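Local coordinates for pyridine nucleotide-disulfide oxidoreductase-like protein (Myceliophthora thermophila, PDB 5MQ6), which uses FAD and NADPH to insert one oxygen atom next to the carbonyl of ketones, especially polycyclic ones, giving esters or lactones, at residues Ile483-Arg491 / Ser503-His511. Numbering follows the deposited sequence.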
loop_
_atom_site.group_PDB
_atom_site.type_symbol
_atom_site.label_atom_id
_atom_site.label_comp_id
_atom_site.label_asym_id
_atom_site.label_seq_id
_atom_site.Cartn_x
_atom_site.Cartn_y
_atom_site.Cartn_z
ATOM N N ILE A 483 0.957 7.434 -7.774
ATOM C CA ILE A 483 0.235 7.910 -8.942
ATOM C C ILE A 483 -0.149 9.422 -8.847
ATOM O O ILE A 483 -0.527 9.968 -7.747
ATOM C CB ILE A 483 -0.945 6.911 -9.254
ATOM C CG1 ILE A 483 -1.525 7.153 -10.660
ATOM C CG2 ILE A 483 -2.009 6.886 -8.157
ATOM C CD1 ILE A 483 -0.570 6.753 -11.783
ATOM N N GLY A 484 -0.027 10.111 -9.977
ATOM C CA GLY A 484 -0.465 11.543 -10.053
ATOM C C GLY A 484 0.365 12.511 -9.201
ATOM O O GLY A 484 -0.171 13.565 -8.662
ATOM N N GLY A 485 1.675 12.166 -9.126
ATOM C CA GLY A 485 2.665 12.876 -8.284
ATOM C C GLY A 485 2.293 12.888 -6.795
ATOM O O GLY A 485 2.626 13.849 -6.098
ATOM N N GLY A 486 1.579 11.841 -6.325
ATOM C CA GLY A 486 1.042 11.852 -4.954
ATOM C C GLY A 486 -0.263 12.598 -4.726
ATOM O O GLY A 486 -0.622 12.788 -3.607
ATOM N N SER A 487 -0.982 13.020 -5.750
ATOM C CA SER A 487 -2.209 13.785 -5.566
ATOM C C SER A 487 -3.167 12.953 -4.748
ATOM O O SER A 487 -3.445 11.806 -5.121
ATOM C CB SER A 487 -2.875 14.035 -6.917
ATOM O OG SER A 487 -4.103 14.645 -6.783
ATOM N N PRO A 488 -3.678 13.498 -3.605
ATOM C CA PRO A 488 -4.681 12.646 -2.958
ATOM C C PRO A 488 -5.914 12.381 -3.833
ATOM O O PRO A 488 -6.555 11.376 -3.661
ATOM C CB PRO A 488 -4.998 13.412 -1.680
ATOM C CG PRO A 488 -3.726 14.195 -1.376
ATOM C CD PRO A 488 -3.362 14.650 -2.766
ATOM N N ALA A 489 -6.219 13.235 -4.800
ATOM C CA ALA A 489 -7.367 13.068 -5.668
ATOM C C ALA A 489 -7.131 11.900 -6.642
ATOM O O ALA A 489 -7.980 10.958 -6.791
ATOM C CB ALA A 489 -7.586 14.344 -6.457
ATOM N N VAL A 490 -5.990 11.965 -7.323
ATOM C CA VAL A 490 -5.687 10.903 -8.274
ATOM C C VAL A 490 -5.580 9.591 -7.563
ATOM O O VAL A 490 -6.124 8.608 -8.018
ATOM C CB VAL A 490 -4.381 11.114 -9.067
ATOM C CG1 VAL A 490 -4.119 9.957 -10.038
ATOM C CG2 VAL A 490 -4.491 12.406 -9.887
ATOM N N ARG A 491 -4.870 9.553 -6.462
ATOM C CA ARG A 491 -4.728 8.304 -5.798
ATOM C C ARG A 491 -6.038 7.676 -5.312
ATOM O O ARG A 491 -6.164 6.492 -5.234
ATOM C CB ARG A 491 -3.832 8.494 -4.634
ATOM C CG ARG A 491 -3.699 7.214 -3.842
ATOM C CD ARG A 491 -2.628 7.352 -2.775
ATOM N NE ARG A 491 -2.901 8.431 -1.803
ATOM C CZ ARG A 491 -2.375 9.656 -1.824
ATOM N NH1 ARG A 491 -1.539 10.014 -2.815
ATOM N NH2 ARG A 491 -2.686 10.524 -0.823
ATOM N N SER A 503 -9.879 22.762 -8.054
ATOM C CA SER A 503 -9.562 21.344 -8.086
ATOM C C SER A 503 -8.285 21.009 -7.327
ATOM O O SER A 503 -7.198 21.580 -7.583
ATOM C CB SER A 503 -9.387 20.849 -9.506
ATOM O OG SER A 503 -8.701 19.591 -9.389
ATOM N N LEU A 504 -8.376 20.053 -6.425
ATOM C CA LEU A 504 -7.178 19.693 -5.638
ATOM C C LEU A 504 -6.062 19.272 -6.597
ATOM O O LEU A 504 -4.878 19.672 -6.450
ATOM C CB LEU A 504 -7.476 18.576 -4.612
ATOM C CG LEU A 504 -6.298 18.163 -3.708
ATOM C CD1 LEU A 504 -5.721 19.360 -2.969
ATOM C CD2 LEU A 504 -6.703 17.110 -2.716
ATOM N N ASP A 505 -6.447 18.473 -7.583
ATOM C CA ASP A 505 -5.435 17.901 -8.443
ATOM C C ASP A 505 -4.796 18.945 -9.338
ATOM O O ASP A 505 -3.623 18.917 -9.595
ATOM C CB ASP A 505 -5.960 16.721 -9.269
ATOM C CG ASP A 505 -4.832 15.958 -9.919
ATOM O OD1 ASP A 505 -3.875 15.553 -9.211
ATOM O OD2 ASP A 505 -4.876 15.838 -11.159
ATOM N N ASP A 506 -5.570 19.874 -9.819
ATOM C CA ASP A 506 -4.989 20.955 -10.621
ATOM C C ASP A 506 -4.007 21.756 -9.794
ATOM O O ASP A 506 -2.886 22.004 -10.235
ATOM C CB ASP A 506 -6.063 21.842 -11.184
ATOM C CG ASP A 506 -6.980 21.100 -12.165
ATOM O OD1 ASP A 506 -6.585 20.066 -12.762
ATOM O OD2 ASP A 506 -8.134 21.558 -12.331
ATOM N N LYS A 507 -4.378 22.103 -8.557
ATOM C CA LYS A 507 -3.391 22.752 -7.653
ATOM C C LYS A 507 -2.109 21.903 -7.540
ATOM O O LYS A 507 -0.983 22.391 -7.696
ATOM C CB LYS A 507 -3.989 22.934 -6.274
ATOM C CG LYS A 507 -3.167 23.748 -5.279
ATOM C CD LYS A 507 -3.817 23.784 -3.914
ATOM C CE LYS A 507 -2.837 24.255 -2.844
ATOM N NZ LYS A 507 -3.393 24.130 -1.458
ATOM N N TRP A 508 -2.277 20.623 -7.261
ATOM C CA TRP A 508 -1.158 19.730 -7.065
ATOM C C TRP A 508 -0.216 19.693 -8.282
ATOM O O TRP A 508 0.986 19.725 -8.147
ATOM C CB TRP A 508 -1.696 18.306 -6.907
ATOM C CG TRP A 508 -0.839 17.477 -6.063
ATOM C CD1 TRP A 508 0.118 16.602 -6.462
ATOM C CD2 TRP A 508 -0.879 17.432 -4.624
ATOM N NE1 TRP A 508 0.674 15.984 -5.357
ATOM C CE2 TRP A 508 0.061 16.453 -4.222
ATOM C CE3 TRP A 508 -1.662 18.067 -3.659
ATOM C CZ2 TRP A 508 0.265 16.140 -2.928
ATOM C CZ3 TRP A 508 -1.442 17.732 -2.333
ATOM C CH2 TRP A 508 -0.508 16.796 -1.987
ATOM N N GLN A 509 -0.802 19.577 -9.472
ATOM C CA GLN A 509 -0.031 19.423 -10.724
ATOM C C GLN A 509 0.606 20.763 -11.150
ATOM O O GLN A 509 1.702 20.765 -11.674
ATOM C CB GLN A 509 -0.906 18.913 -11.840
ATOM C CG GLN A 509 -1.601 17.575 -11.699
ATOM C CD GLN A 509 -0.713 16.486 -11.106
ATOM O OE1 GLN A 509 0.467 16.441 -11.405
ATOM N NE2 GLN A 509 -1.282 15.622 -10.264
ATOM N N THR A 510 -0.085 21.873 -10.906
ATOM C CA THR A 510 0.354 23.155 -11.339
ATOM C C THR A 510 1.275 23.837 -10.392
ATOM O O THR A 510 2.253 24.379 -10.826
ATOM C CB THR A 510 -0.811 24.122 -11.608
ATOM O OG1 THR A 510 -1.548 24.322 -10.393
ATOM C CG2 THR A 510 -1.763 23.590 -12.674
ATOM N N HIS A 511 0.962 23.857 -9.098
ATOM C CA HIS A 511 1.758 24.552 -8.101
ATOM C C HIS A 511 2.705 23.589 -7.361
ATOM O O HIS A 511 3.723 24.036 -6.752
ATOM C CB HIS A 511 0.787 25.262 -7.146
ATOM C CG HIS A 511 1.373 25.715 -5.816
ATOM N ND1 HIS A 511 2.207 26.822 -5.683
ATOM C CD2 HIS A 511 1.136 25.273 -4.545
ATOM C CE1 HIS A 511 2.535 26.972 -4.410
ATOM N NE2 HIS A 511 1.889 26.055 -3.698
#
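The indole of Trp508 lies with one face against the turn that leads into helix 488-492. Ser487 CA sits 3.6 Å from the centroid of the five-membered ring of Trp508, and Pro488 CD 3.7 Å from that of the six-membered ring of Trp508, two CH-pi contacts made nearly along the ring normal. At the edge, Gly485 O lies close to the ring plane and accepts from Trp508 NE1 at 3.0 Å, which fixes the rotation of the indole. The amide of Gln509 is likewise used in its own plane: NE2 gives one hydrogen to Gly484 O (2.8 Å) and the other to Asp505 OD1 (2.8 Å). The bend of Gln509 at chi2 (-43°) brings the amide back toward the glycine turn. Asp505 OD1 is gripped from opposite faces of the carboxylate, by Gln509 NE2 on the syn side and by Ser487 OG, 2.6 Å away, on the anti side; Val490 CG2 packs against the same oxygen. Beside this polar cluster, Pro488 CD meets Leu504 CD2 at 4.1 Å. Ser487 OG also accepts weak capping bonds from Ala489 N and Val490 N. The arrangement is a serine N-cap whose hydroxyl is tied to Asp505 of helix 504-511, at the start of the short helix that carries the FAD-binding Thr492.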